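Local coordinates for protein uroporphyrinogen III synthase (Thermus thermophilus, PDB 1WCW) that probably acts as a uroporphyrinogen-III synthase, forming the uroporphyrinogen III ring of tetrapyrrole biosynthesis, at residues L29-L34 against S247-F252; A40-P45 against P162-P167; R50-A55 against R156-M161; D61-T66 against V133-L138; K217-G222 against K235-D240. All blocks are in the same frame, centred on the assembly; numbering follows the deposited sequence.

Contact 1. Residues L29-L34 against S247-F252; sequences LGFTPL and SLLQGF
Leu29 and Phe31 reach over to one side of helix 245-260, where Leu249, Gln250 and Phe252 meet them. Leu29 leads with CD1. This methyl presses on Leu249 CB at 3.5 Å, a tight fit for two carbons. It also sits 3.7 Å from Gln250 CG, and the side chains of Leu29 and Gln250 run at about a right angle. The amide of Gln250 turns elsewhere, and its NE2 bonds Gly246 O. Phe31 approaches with the CE1 and CZ end of its ring. Leu249 O meets the edge of this ring at CE1, near the ring plane, 3.7 Å away. Phe252 meets the neighbouring CZ and CE2 atoms obliquely. Its CG is anti to the backbone N (chi1 171°), which carries the ring out beside Phe31. The two planes are only 20° apart, but the rings are slid past each other and barely overlap, with centroids 5.8 Å apart. The nearest pair is Phe31 CZ to Phe252 CD2 at 3.8 Å. Lys253 adds polar help: its NZ bonds Leu29 O, and it makes a cation-pi contact with Phe31. Gly30, between the two contact residues, ends helix 19-28 in a Schellman motif, and its positive phi suits glycine. The C-terminal helix thus packs on the turn from helix 19-28 into edge strand 32-35, in a flavodoxin-like open alpha/beta fold with parallel strand order 2-1-3-4-5.

Contact 2. Residues A40-P45 against P162-P167; sequences ATEKVP and PYRHLP
Ala40 and Leu166 exchange two backbone hydrogen bonds, Ala40 N to Leu166 O at 2.8 Å and Leu166 N to Ala40 O at 2.9 Å. Glu42 and Arg164 form the next hydrogen-bonded pair. Val44 N continues the register to Pro162 O at 3.0 Å, coming from above the carbonyl plane. A water ties Val44 O to the same Pro162 O. Glu42 and Arg164 point the same way side by side, with carboxylate and guanidinium nearly coplanar, but their salt bridge is long (OE1 to NH2 4.0 Å). Thr41 and His165 form a non-hydrogen-bonded pair on the other face, and the imidazole runs alongside the threonine. The CE2 rim of the Tyr163 ring comes over one face of the imidazole, off its centre. An alanine at His165 would take away the ring that Tyr163 CE2 leans on and Thr41 flanks, and would probably leave a gap beside both. Lys43 CD rests on Tyr163 CB at 3.8 Å. Outer partners hold the polar tips of this pair: Lys43 NZ makes a salt bridge to Asp73, and Tyr163 OH bonds Thr67. The antiparallel pair is the link between the two domains known in this family. Helix 68-80 meets Lys43 and Tyr163, while helix 192-201 meets His165 and Pro167.

Contact 3. Residues R50-A55 against R156-M161; sequences RDQVRA and RVLPLM
Gln52 and Ala55 lay one side of helix 50-57 against Leu158, Pro159 and Leu160, a helix-on-sheet contact at one flank of the mixed sheet. The short helix and strand segments run at 128° to each other, 8.3 Å apart at closest approach. Leu160 packs against the helix: its CD2 is 3.7 Å from Gln52 CB. Leu158 reaches the next turn, with CD1 3.8 Å from Ala55 CB. The same CD1 touches Gln52 OE1. The glutamine chain bends at chi2 (-54°), which lays its amide over the strand, next to Pro159. Its OE1 is 3.3 Å from Pro159 O, but both are acceptors and no bond forms. The amide's other end is held by its own helix. Gln52 NE2 gives a nearly straight hydrogen bond (175°) to Asp51 OD2 at 3.1 Å, lying in the amide plane and using the anti lone pair of that oxygen. Within the sheet, strand 155-167 is hydrogen-bonded to strand 132-137, and helix 68-80 also covers Leu160 through Leu74. No hydrogen bond crosses the contact. The helix is therefore held here by van der Waals contact, while Asp51 fixes the turn of the glutamine amide.

Contact 4. Residues D61-T66 against V133-L138; sequences DLFLAT and VAALQL
Leu62, Phe63 and Leu64 pair in parallel with Ala134, Ala135 and Leu136 in the middle of the mixed sheet of an alpha/beta domain. Three backbone bonds set the register: Ala135 N to Leu62 O, Leu64 N to Ala135 O, and Gln137 N to Leu64 O, the last almost straight at 177°. At the start of the pair, Val133 O grips two donors, Asp61 N at 2.8 Å and Leu62 N at 3.2 Å. Asp61 OD2 closes this end by taking Val133 N at 2.9 Å with its anti lone pair. The sheet faces are both oily. On one, Leu64 CD2 and Leu136 CD1 lie side by side at 3.8 Å, and helix 144-152 covers them. On the other, Ala135 CB meets the edge of the Phe63 ring at CD1, also 3.8 Å away, and Leu105 of helix 99-107 touches the Phe63 side chain. At the far end Thr66 uses its hydroxyl as donor: OG1 gives its hydrogen to Gln137 O at 2.7 Å. With a valine in place of Thr66, Gln137 O would probably be left without this hydroxyl donor and the strand ends less firmly joined. The hydroxyl oxygen stands 38° out of the Gln137 carbonyl plane.

Contact 5. Residues K217-G222 against K235-D240; sequences KALAVG and KPFYVD
Ala218 O takes the Phe237 N-H at 2.7 Å, the shortest polar bond of this contact, with the donor in the carbonyl plane. Further on the strands run parallel. Ala220 N bonds Tyr238 O at 2.9 Å and Asp240 N bonds Ala220 O at 2.8 Å, both nearly straight out from the carbonyl. Gly222 N then reaches Asp240 O. Gly222 has a positive phi that suits glycine, and it is the N-cap of helix 223-231. That helix leads back to the second strand, so this is a beta-alpha-beta crossover, joining strands 217-221 and 238-240. A water adds a bridge at the other end, from Ala218 N to Lys235 O.

Side chains meet chiefly at Lys217 and Phe237. They lie side by side and point the same way. Lys217 CD stands over the centre of the ring at 3.7 Å, a CH-pi contact only 7° off the normal. The chain bends at the CD-CE bond (chi4 62°), and NZ is 5.5 Å from the ring centroid, so any cation-pi pull is weak. Leu219 CD2 leans on Tyr238 CB at 4.0 Å, and Phe252 of helix 245-260 touches Leu219 as well. On the other face, Ala220 and Val239 meet helix 223-231.

Asp240 is gripped by hydroxyls. Its OD1 accepts from Tyr238 OH at 2.9 Å with its anti lone pair and also bonds Ser247 OG, while OD2 bonds Thr242 OG1. With both oxygens engaged, the carboxylate is likely to have little freedom to turn, and its bond to Ser247 OG ties the first turn of helix 245-260 to the strand end.

How the contacts relate
Contacts 1 and 5 belong to one domain and share its parallel sheet, touching where Ser247 meets Asp240 and Phe252 meets Leu219. Contacts 3 and 4 lie in the other domain, with centres 9 Å apart, and Leu158 N bonds Ala134 O between them. Contact 2 uses the same long strand 155-167 as contact 3 but lies at the surface, between the domains. Contacts 1 and 4 are buried; 3 and 5 are partly so. Contacts 2, 4 and 5 are strand pairs bound by backbone bonds, antiparallel in 2 and parallel in the others. Contacts 1 and 3 set a helix on other elements and have no hydrogen bond across them. Charged pairing between the segments appears in contact 2, and there it is long.

Contact 1. Residues L29-L34 against S247-F252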
# COMPACT_ATOMS: atom_id res chain seq x y z
N LEU A 29 2.72 -23.79 11.27
CA LEU A 29 1.76 -24.44 10.37
C LEU A 29 2.39 -25.49 9.49
O LEU A 29 1.73 -26.09 8.65
CB LEU A 29 1.05 -23.36 9.52
CG LEU A 29 0.20 -22.39 10.34
CD1 LEU A 29 -0.37 -21.31 9.44
CD2 LEU A 29 -0.93 -23.13 11.04
N GLY A 30 3.68 -25.70 9.65
CA GLY A 30 4.35 -26.72 8.83
C GLY A 30 4.94 -26.28 7.51
O GLY A 30 5.38 -27.09 6.69
N PHE A 31 4.96 -24.97 7.27
CA PHE A 31 5.58 -24.47 6.04
C PHE A 31 7.04 -24.08 6.26
O PHE A 31 7.47 -23.88 7.38
CB PHE A 31 4.85 -23.20 5.59
CG PHE A 31 3.40 -23.37 5.16
CD1 PHE A 31 2.35 -22.83 5.90
CD2 PHE A 31 3.09 -24.00 3.96
CE1 PHE A 31 1.02 -22.89 5.43
CE2 PHE A 31 1.76 -24.07 3.49
CZ PHE A 31 0.74 -23.50 4.25
N THR A 32 7.79 -24.01 5.17
CA THR A 32 9.18 -23.50 5.24
C THR A 32 9.03 -22.00 4.78
O THR A 32 8.80 -21.76 3.57
CB THR A 32 10.09 -24.22 4.28
OG1 THR A 32 10.18 -25.58 4.73
CG2 THR A 32 11.49 -23.58 4.31
N PRO A 33 9.27 -21.04 5.67
CA PRO A 33 9.14 -19.63 5.29
C PRO A 33 10.41 -19.07 4.69
O PRO A 33 11.52 -19.43 5.12
CB PRO A 33 8.81 -18.93 6.58
CG PRO A 33 9.46 -19.79 7.65
CD PRO A 33 9.43 -21.19 7.15
N LEU A 34 10.28 -18.25 3.67
CA LEU A 34 11.42 -17.52 3.09
C LEU A 34 11.06 -16.06 3.06
O LEU A 34 9.92 -15.70 2.66
CB LEU A 34 11.73 -17.96 1.70
CG LEU A 34 12.16 -19.43 1.63
CD1 LEU A 34 12.26 -19.87 0.14
CD2 LEU A 34 13.53 -19.59 2.28
N SER A 247 -4.68 -16.30 9.09
CA SER A 247 -5.79 -16.61 8.22
C SER A 247 -5.30 -16.90 6.78
O SER A 247 -5.78 -17.81 6.06
CB SER A 247 -6.81 -15.46 8.22
OG SER A 247 -7.86 -15.67 7.31
N LEU A 248 -4.37 -16.06 6.34
CA LEU A 248 -3.81 -16.18 5.01
C LEU A 248 -3.20 -17.56 4.82
O LEU A 248 -3.51 -18.30 3.86
CB LEU A 248 -2.73 -15.15 4.91
CG LEU A 248 -1.82 -15.33 3.70
CD1 LEU A 248 -2.69 -15.12 2.48
CD2 LEU A 248 -0.67 -14.32 3.77
N LEU A 249 -2.35 -17.88 5.76
CA LEU A 249 -1.64 -19.13 5.70
C LEU A 249 -2.48 -20.35 5.87
O LEU A 249 -2.34 -21.34 5.14
CB LEU A 249 -0.50 -19.19 6.69
CG LEU A 249 0.60 -18.18 6.31
CD1 LEU A 249 1.59 -17.98 7.49
CD2 LEU A 249 1.34 -18.71 5.09
N GLN A 250 -3.46 -20.28 6.80
CA GLN A 250 -4.31 -21.40 7.02
C GLN A 250 -5.32 -21.58 5.93
O GLN A 250 -5.63 -22.71 5.52
CB GLN A 250 -5.04 -21.26 8.36
CG GLN A 250 -4.02 -21.17 9.43
CD GLN A 250 -4.68 -21.17 10.75
OE1 GLN A 250 -5.15 -22.23 11.20
NE2 GLN A 250 -4.76 -20.00 11.39
N GLY A 251 -5.80 -20.46 5.43
CA GLY A 251 -6.74 -20.52 4.31
C GLY A 251 -6.05 -21.12 3.08
O GLY A 251 -6.60 -21.97 2.35
N PHE A 252 -4.79 -20.67 2.84
CA PHE A 252 -4.02 -21.28 1.77
C PHE A 252 -3.81 -22.79 1.95
O PHE A 252 -3.99 -23.54 1.03
CB PHE A 252 -2.67 -20.56 1.65
CG PHE A 252 -1.70 -21.24 0.71
CD1 PHE A 252 -2.03 -21.46 -0.62
CD2 PHE A 252 -0.46 -21.63 1.16
CE1 PHE A 252 -1.13 -22.05 -1.46
CE2 PHE A 252 0.48 -22.24 0.28
CZ PHE A 252 0.14 -22.43 -1.03

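Contact 2. Residues A40-P45 against P162-P167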
# COMPACT_ATOMS: atom_id res chain seq x y z
N ALA A 40 11.51 -0.93 0.77
CA ALA A 40 12.24 -0.29 1.82
C ALA A 40 11.32 0.90 2.21
O ALA A 40 10.48 1.35 1.40
CB ALA A 40 13.51 0.18 1.28
N THR A 41 11.40 1.38 3.43
CA THR A 41 10.54 2.49 3.80
C THR A 41 11.41 3.50 4.56
O THR A 41 12.26 3.10 5.37
CB THR A 41 9.36 1.98 4.66
OG1 THR A 41 8.64 0.95 3.93
CG2 THR A 41 8.43 3.13 4.96
N GLU A 42 11.27 4.79 4.27
CA GLU A 42 12.07 5.76 5.01
C GLU A 42 11.26 6.98 5.28
O GLU A 42 10.46 7.46 4.44
CB GLU A 42 13.32 6.16 4.23
CG GLU A 42 13.04 6.78 2.89
CD GLU A 42 14.26 7.32 2.18
OE1 GLU A 42 14.07 8.08 1.20
OE2 GLU A 42 15.40 6.98 2.59
N LYS A 43 11.38 7.45 6.51
CA LYS A 43 10.66 8.66 6.87
C LYS A 43 11.39 9.82 6.26
O LYS A 43 12.61 9.85 6.18
CB LYS A 43 10.63 8.88 8.39
CG LYS A 43 9.90 7.84 9.19
CD LYS A 43 8.40 7.73 8.84
CE LYS A 43 7.68 6.78 9.80
NZ LYS A 43 6.27 6.59 9.36
N VAL A 44 10.64 10.80 5.80
CA VAL A 44 11.23 12.00 5.25
C VAL A 44 11.44 13.00 6.46
O VAL A 44 10.51 13.25 7.23
CB VAL A 44 10.28 12.65 4.22
CG1 VAL A 44 10.85 13.93 3.78
CG2 VAL A 44 10.11 11.70 2.94
N PRO A 45 12.65 13.56 6.63
CA PRO A 45 12.89 14.49 7.75
C PRO A 45 11.95 15.61 7.61
O PRO A 45 11.77 16.19 6.53
CB PRO A 45 14.35 14.92 7.56
CG PRO A 45 14.95 13.73 6.84
CD PRO A 45 13.86 13.32 5.84
N PRO A 162 5.21 12.54 3.76
CA PRO A 162 5.93 12.44 5.05
C PRO A 162 6.86 11.22 5.16
O PRO A 162 7.71 11.11 6.08
CB PRO A 162 4.80 12.40 6.08
CG PRO A 162 3.60 11.84 5.31
CD PRO A 162 3.74 12.32 3.89
N TYR A 163 6.66 10.29 4.25
CA TYR A 163 7.52 9.10 4.22
C TYR A 163 7.46 8.54 2.83
O TYR A 163 6.59 8.91 2.01
CB TYR A 163 7.09 8.06 5.26
CG TYR A 163 5.78 7.34 4.97
CD1 TYR A 163 4.57 7.93 5.25
CD2 TYR A 163 5.76 6.12 4.37
CE1 TYR A 163 3.34 7.32 4.95
CE2 TYR A 163 4.56 5.48 4.06
CZ TYR A 163 3.36 6.08 4.36
OH TYR A 163 2.16 5.46 4.07
N ARG A 164 8.37 7.62 2.53
CA ARG A 164 8.43 7.04 1.21
C ARG A 164 8.62 5.55 1.25
O ARG A 164 9.49 5.04 1.94
CB ARG A 164 9.63 7.56 0.42
CG ARG A 164 9.69 9.02 0.03
CD ARG A 164 11.06 9.26 -0.63
NE ARG A 164 10.93 10.01 -1.87
CZ ARG A 164 11.98 10.43 -2.56
NH1 ARG A 164 11.80 11.11 -3.68
NH2 ARG A 164 13.20 10.14 -2.11
N HIS A 165 7.82 4.84 0.49
CA HIS A 165 8.06 3.40 0.24
C HIS A 165 8.84 3.44 -1.05
O HIS A 165 8.46 4.15 -2.01
CB HIS A 165 6.74 2.63 -0.01
CG HIS A 165 6.02 2.35 1.22
ND1 HIS A 165 4.67 2.53 1.40
CD2 HIS A 165 6.49 1.89 2.40
CE1 HIS A 165 4.33 2.20 2.63
NE2 HIS A 165 5.42 1.80 3.26
N LEU A 166 9.94 2.71 -1.09
CA LEU A 166 10.74 2.60 -2.29
C LEU A 166 10.99 1.17 -2.56
O LEU A 166 10.91 0.34 -1.68
CB LEU A 166 12.12 3.14 -2.01
CG LEU A 166 12.20 4.59 -1.54
CD1 LEU A 166 13.57 4.91 -0.94
CD2 LEU A 166 11.90 5.44 -2.71
N PRO A 167 11.27 0.82 -3.79
CA PRO A 167 11.57 -0.59 -4.08
C PRO A 167 12.91 -0.97 -3.47
O PRO A 167 13.77 -0.09 -3.16
CB PRO A 167 11.66 -0.63 -5.61
CG PRO A 167 12.11 0.81 -5.98
CD PRO A 167 11.39 1.70 -4.97
O HOH W 1 8.03 12.87 8.11

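Contact 3. Residues R50-A55 against R156-M161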
# COMPACT_ATOMS: atom_id res chain seq x y z
N ARG A 50 8.95 20.97 5.20
CA ARG A 50 8.37 22.04 6.05
C ARG A 50 7.56 23.06 5.24
O ARG A 50 6.56 23.62 5.70
CB ARG A 50 9.48 22.70 6.90
CG ARG A 50 10.32 23.61 6.14
CD ARG A 50 11.45 24.08 7.02
NE ARG A 50 11.07 25.01 8.06
CZ ARG A 50 11.74 26.14 8.24
NH1 ARG A 50 11.42 26.99 9.20
NH2 ARG A 50 12.74 26.41 7.40
N ASP A 51 8.03 23.34 4.03
CA ASP A 51 7.42 24.31 3.14
C ASP A 51 5.95 23.88 2.79
O ASP A 51 5.02 24.70 2.79
CB ASP A 51 8.32 24.30 1.87
CG ASP A 51 9.22 22.99 1.83
OD1 ASP A 51 10.17 22.83 2.66
OD2 ASP A 51 8.98 22.09 0.99
N GLN A 52 5.80 22.58 2.56
CA GLN A 52 4.48 22.02 2.22
C GLN A 52 3.56 22.03 3.44
O GLN A 52 2.39 22.32 3.32
CB GLN A 52 4.63 20.59 1.76
CG GLN A 52 5.67 20.38 0.63
CD GLN A 52 5.45 21.25 -0.56
OE1 GLN A 52 4.40 21.20 -1.21
NE2 GLN A 52 6.47 22.06 -0.89
N VAL A 53 4.13 21.74 4.63
CA VAL A 53 3.32 21.73 5.85
C VAL A 53 2.86 23.15 6.18
O VAL A 53 1.71 23.38 6.57
CB VAL A 53 4.08 21.11 7.04
CG1 VAL A 53 3.05 20.98 8.21
CG2 VAL A 53 4.58 19.67 6.71
N ARG A 54 3.75 24.13 5.99
CA ARG A 54 3.36 25.54 6.23
C ARG A 54 2.22 25.98 5.30
O ARG A 54 1.28 26.67 5.71
CB ARG A 54 4.55 26.48 6.00
CG ARG A 54 5.61 26.36 7.07
CD ARG A 54 6.83 27.27 6.78
NE ARG A 54 7.69 27.37 7.95
CZ ARG A 54 7.30 27.87 9.13
NH1 ARG A 54 8.17 27.91 10.14
NH2 ARG A 54 6.07 28.33 9.31
N ALA A 55 2.31 25.52 4.04
CA ALA A 55 1.26 25.82 3.09
C ALA A 55 -0.07 25.22 3.54
O ALA A 55 -1.14 25.86 3.46
CB ALA A 55 1.64 25.33 1.69
N ARG A 156 -5.53 23.32 -7.39
CA ARG A 156 -4.08 23.31 -7.41
C ARG A 156 -3.68 22.18 -6.39
O ARG A 156 -4.18 22.21 -5.23
CB ARG A 156 -3.51 24.61 -6.91
CG ARG A 156 -1.97 24.63 -6.87
CD ARG A 156 -1.44 26.03 -6.46
NE ARG A 156 -1.96 26.44 -5.14
CZ ARG A 156 -1.81 27.64 -4.58
NH1 ARG A 156 -2.32 27.87 -3.37
NH2 ARG A 156 -1.18 28.62 -5.22
N VAL A 157 -2.79 21.29 -6.77
CA VAL A 157 -2.39 20.18 -5.88
C VAL A 157 -1.22 20.57 -4.98
O VAL A 157 -0.22 21.12 -5.48
CB VAL A 157 -2.05 18.92 -6.67
CG1 VAL A 157 -1.56 17.79 -5.71
CG2 VAL A 157 -3.30 18.42 -7.40
N LEU A 158 -1.36 20.33 -3.66
CA LEU A 158 -0.28 20.60 -2.68
C LEU A 158 0.13 19.19 -2.20
O LEU A 158 -0.56 18.59 -1.43
CB LEU A 158 -0.85 21.47 -1.57
CG LEU A 158 0.07 21.60 -0.34
CD1 LEU A 158 1.34 22.39 -0.71
CD2 LEU A 158 -0.69 22.28 0.73
N PRO A 159 1.23 18.64 -2.70
CA PRO A 159 1.64 17.32 -2.30
C PRO A 159 2.27 17.34 -0.90
O PRO A 159 3.04 18.28 -0.61
CB PRO A 159 2.64 16.92 -3.38
CG PRO A 159 3.27 18.26 -3.73
CD PRO A 159 2.17 19.25 -3.69
N LEU A 160 2.04 16.31 -0.11
CA LEU A 160 2.67 16.19 1.21
C LEU A 160 3.14 14.78 1.33
O LEU A 160 2.35 13.87 1.36
CB LEU A 160 1.65 16.47 2.32
CG LEU A 160 1.06 17.90 2.33
CD1 LEU A 160 -0.40 17.84 2.73
CD2 LEU A 160 1.81 18.78 3.33
N MET A 161 4.47 14.58 1.41
CA MET A 161 5.02 13.23 1.46
C MET A 161 5.82 13.08 2.74
O MET A 161 7.08 13.33 2.73
CB MET A 161 5.85 13.03 0.21
CG MET A 161 6.33 11.61 0.07
SD MET A 161 7.46 11.38 -1.37
CE MET A 161 6.32 11.69 -2.65

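Contact 4. Residues D61-T66 against V133-L138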
# COMPACT_ATOMS: atom_id res chain seq x y z
N ASP A 61 -8.77 23.66 0.59
CA ASP A 61 -10.19 23.37 0.38
C ASP A 61 -10.51 21.92 0.50
O ASP A 61 -11.60 21.55 0.92
CB ASP A 61 -10.54 23.93 -0.99
CG ASP A 61 -10.32 25.40 -1.01
OD1 ASP A 61 -11.14 26.09 -0.38
OD2 ASP A 61 -9.28 25.85 -1.56
N LEU A 62 -9.53 21.09 0.16
CA LEU A 62 -9.72 19.66 0.19
C LEU A 62 -8.43 19.02 0.70
O LEU A 62 -7.32 19.48 0.40
CB LEU A 62 -10.04 19.16 -1.22
CG LEU A 62 -10.41 17.71 -1.43
CD1 LEU A 62 -11.36 17.63 -2.65
CD2 LEU A 62 -9.22 16.89 -1.61
N PHE A 63 -8.61 17.97 1.48
CA PHE A 63 -7.50 17.18 1.98
C PHE A 63 -7.79 15.73 1.65
O PHE A 63 -8.80 15.17 2.02
CB PHE A 63 -7.35 17.34 3.52
CG PHE A 63 -6.22 16.49 4.10
CD1 PHE A 63 -4.88 16.81 3.86
CD2 PHE A 63 -6.50 15.35 4.82
CE1 PHE A 63 -3.83 15.95 4.34
CE2 PHE A 63 -5.48 14.52 5.30
CZ PHE A 63 -4.18 14.81 5.06
N LEU A 64 -6.87 15.09 0.96
CA LEU A 64 -6.99 13.71 0.55
C LEU A 64 -5.90 12.85 1.23
O LEU A 64 -4.67 13.02 0.92
CB LEU A 64 -6.94 13.60 -0.97
CG LEU A 64 -7.49 12.31 -1.62
CD1 LEU A 64 -7.61 12.61 -3.11
CD2 LEU A 64 -6.63 11.08 -1.38
N ALA A 65 -6.33 11.99 2.13
CA ALA A 65 -5.42 11.08 2.82
C ALA A 65 -5.41 9.72 2.13
O ALA A 65 -6.49 9.17 1.90
CB ALA A 65 -5.92 10.86 4.28
N THR A 66 -4.21 9.17 1.92
CA THR A 66 -4.10 7.88 1.31
C THR A 66 -3.73 6.81 2.29
O THR A 66 -4.14 5.65 2.07
CB THR A 66 -3.09 7.88 0.15
OG1 THR A 66 -1.79 8.32 0.62
CG2 THR A 66 -3.55 8.80 -0.99
N VAL A 133 -7.32 24.86 -3.42
CA VAL A 133 -6.17 23.98 -3.18
C VAL A 133 -6.57 22.64 -2.58
O VAL A 133 -7.39 22.64 -1.66
CB VAL A 133 -5.18 24.66 -2.23
CG1 VAL A 133 -4.00 23.73 -2.00
CG2 VAL A 133 -4.76 25.97 -2.84
N ALA A 134 -6.01 21.60 -3.15
CA ALA A 134 -6.23 20.23 -2.66
C ALA A 134 -4.89 19.70 -2.17
O ALA A 134 -3.94 19.51 -2.94
CB ALA A 134 -6.77 19.31 -3.77
N ALA A 135 -4.83 19.37 -0.89
CA ALA A 135 -3.64 18.80 -0.28
C ALA A 135 -3.75 17.29 -0.43
O ALA A 135 -4.80 16.70 -0.12
CB ALA A 135 -3.60 19.15 1.18
N LEU A 136 -2.72 16.66 -0.96
CA LEU A 136 -2.72 15.23 -1.22
C LEU A 136 -1.58 14.60 -0.43
O LEU A 136 -0.39 14.93 -0.68
CB LEU A 136 -2.56 15.02 -2.74
CG LEU A 136 -2.33 13.58 -3.16
CD1 LEU A 136 -3.48 12.69 -2.81
CD2 LEU A 136 -2.15 13.58 -4.62
N GLN A 137 -1.88 13.71 0.47
CA GLN A 137 -0.84 13.02 1.22
C GLN A 137 -0.42 11.78 0.44
O GLN A 137 -1.25 10.93 0.09
CB GLN A 137 -1.41 12.61 2.56
CG GLN A 137 -0.46 11.74 3.42
CD GLN A 137 -0.76 10.25 3.29
OE1 GLN A 137 0.15 9.43 3.02
NE2 GLN A 137 -1.96 9.90 3.48
N LEU A 138 0.89 11.68 0.14
CA LEU A 138 1.53 10.61 -0.64
C LEU A 138 2.45 9.80 0.26
O LEU A 138 2.69 10.10 1.44
CB LEU A 138 2.34 11.31 -1.69
CG LEU A 138 1.54 12.20 -2.63
CD1 LEU A 138 2.49 13.09 -3.47
CD2 LEU A 138 0.65 11.31 -3.53

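Contact 5. Residues K217-G222 against K235-D240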
# COMPACT_ATOMS: atom_id res chain seq x y z
N LYS A 217 2.37 -20.34 -6.58
CA LYS A 217 1.01 -19.80 -6.32
C LYS A 217 1.11 -18.42 -5.66
O LYS A 217 1.73 -18.28 -4.60
CB LYS A 217 0.28 -20.81 -5.45
CG LYS A 217 -0.02 -22.10 -6.25
CD LYS A 217 -0.59 -23.14 -5.35
CE LYS A 217 -0.96 -24.41 -6.15
NZ LYS A 217 0.20 -25.04 -6.81
N ALA A 218 0.44 -17.43 -6.26
CA ALA A 218 0.44 -16.10 -5.69
C ALA A 218 -0.66 -15.98 -4.67
O ALA A 218 -1.83 -16.37 -4.96
CB ALA A 218 0.29 -15.08 -6.78
N LEU A 219 -0.35 -15.49 -3.49
CA LEU A 219 -1.31 -15.34 -2.42
C LEU A 219 -1.43 -13.87 -2.13
O LEU A 219 -0.41 -13.17 -2.10
CB LEU A 219 -0.87 -16.06 -1.11
CG LEU A 219 -0.29 -17.46 -1.35
CD1 LEU A 219 0.21 -18.04 -0.05
CD2 LEU A 219 -1.28 -18.38 -1.97
N ALA A 220 -2.67 -13.39 -1.91
CA ALA A 220 -2.86 -11.94 -1.68
C ALA A 220 -3.62 -11.67 -0.39
O ALA A 220 -4.66 -12.34 -0.22
CB ALA A 220 -3.63 -11.29 -2.86
N VAL A 221 -3.14 -10.76 0.40
CA VAL A 221 -3.91 -10.31 1.58
C VAL A 221 -4.55 -9.01 1.11
O VAL A 221 -3.85 -8.00 0.90
CB VAL A 221 -3.00 -9.98 2.76
CG1 VAL A 221 -3.85 -9.41 3.95
CG2 VAL A 221 -2.30 -11.22 3.21
N GLY A 222 -5.87 -9.07 0.88
CA GLY A 222 -6.65 -7.88 0.51
C GLY A 222 -7.08 -7.91 -0.95
O GLY A 222 -6.30 -8.36 -1.87
N LYS A 235 -3.39 -14.26 -11.85
CA LYS A 235 -4.54 -14.49 -11.02
C LYS A 235 -4.10 -15.12 -9.68
O LYS A 235 -3.50 -16.21 -9.67
CB LYS A 235 -5.48 -15.50 -11.75
CG LYS A 235 -6.75 -15.80 -10.96
CD LYS A 235 -7.52 -16.92 -11.65
CE LYS A 235 -8.64 -17.44 -10.83
NZ LYS A 235 -8.13 -18.28 -9.72
N PRO A 236 -4.38 -14.50 -8.54
CA PRO A 236 -3.97 -15.09 -7.25
C PRO A 236 -4.60 -16.44 -7.07
O PRO A 236 -5.80 -16.64 -7.44
CB PRO A 236 -4.51 -14.16 -6.20
CG PRO A 236 -4.87 -12.91 -6.93
CD PRO A 236 -5.08 -13.22 -8.37
N PHE A 237 -3.88 -17.37 -6.48
CA PHE A 237 -4.43 -18.67 -6.21
C PHE A 237 -5.37 -18.50 -5.01
O PHE A 237 -6.39 -19.22 -4.90
CB PHE A 237 -3.27 -19.64 -5.81
CG PHE A 237 -3.75 -21.02 -5.43
CD1 PHE A 237 -4.13 -21.91 -6.41
CD2 PHE A 237 -3.81 -21.38 -4.08
CE1 PHE A 237 -4.58 -23.19 -6.06
CE2 PHE A 237 -4.27 -22.66 -3.71
CZ PHE A 237 -4.65 -23.55 -4.72
N TYR A 238 -5.05 -17.70 -4.02
CA TYR A 238 -5.87 -17.52 -2.82
C TYR A 238 -5.81 -16.06 -2.38
O TYR A 238 -4.74 -15.41 -2.39
CB TYR A 238 -5.31 -18.41 -1.73
CG TYR A 238 -6.00 -18.32 -0.41
CD1 TYR A 238 -7.21 -18.98 -0.18
CD2 TYR A 238 -5.51 -17.49 0.56
CE1 TYR A 238 -7.92 -18.72 1.07
CE2 TYR A 238 -6.19 -17.25 1.75
CZ TYR A 238 -7.38 -17.86 1.97
OH TYR A 238 -7.98 -17.48 3.18
N VAL A 239 -6.96 -15.49 -2.02
CA VAL A 239 -7.08 -14.12 -1.55
C VAL A 239 -7.69 -14.12 -0.14
O VAL A 239 -8.82 -14.63 0.04
CB VAL A 239 -7.93 -13.25 -2.46
CG1 VAL A 239 -8.03 -11.81 -1.94
CG2 VAL A 239 -7.37 -13.28 -3.87
N ASP A 240 -6.99 -13.55 0.81
CA ASP A 240 -7.49 -13.48 2.20
C ASP A 240 -8.00 -12.06 2.47
O ASP A 240 -7.35 -11.08 2.16
CB ASP A 240 -6.41 -13.76 3.16
CG ASP A 240 -6.94 -14.01 4.53
OD1 ASP A 240 -7.33 -15.16 4.83
OD2 ASP A 240 -6.95 -13.04 5.27
O HOH W 2 -1.11 -17.52 -8.76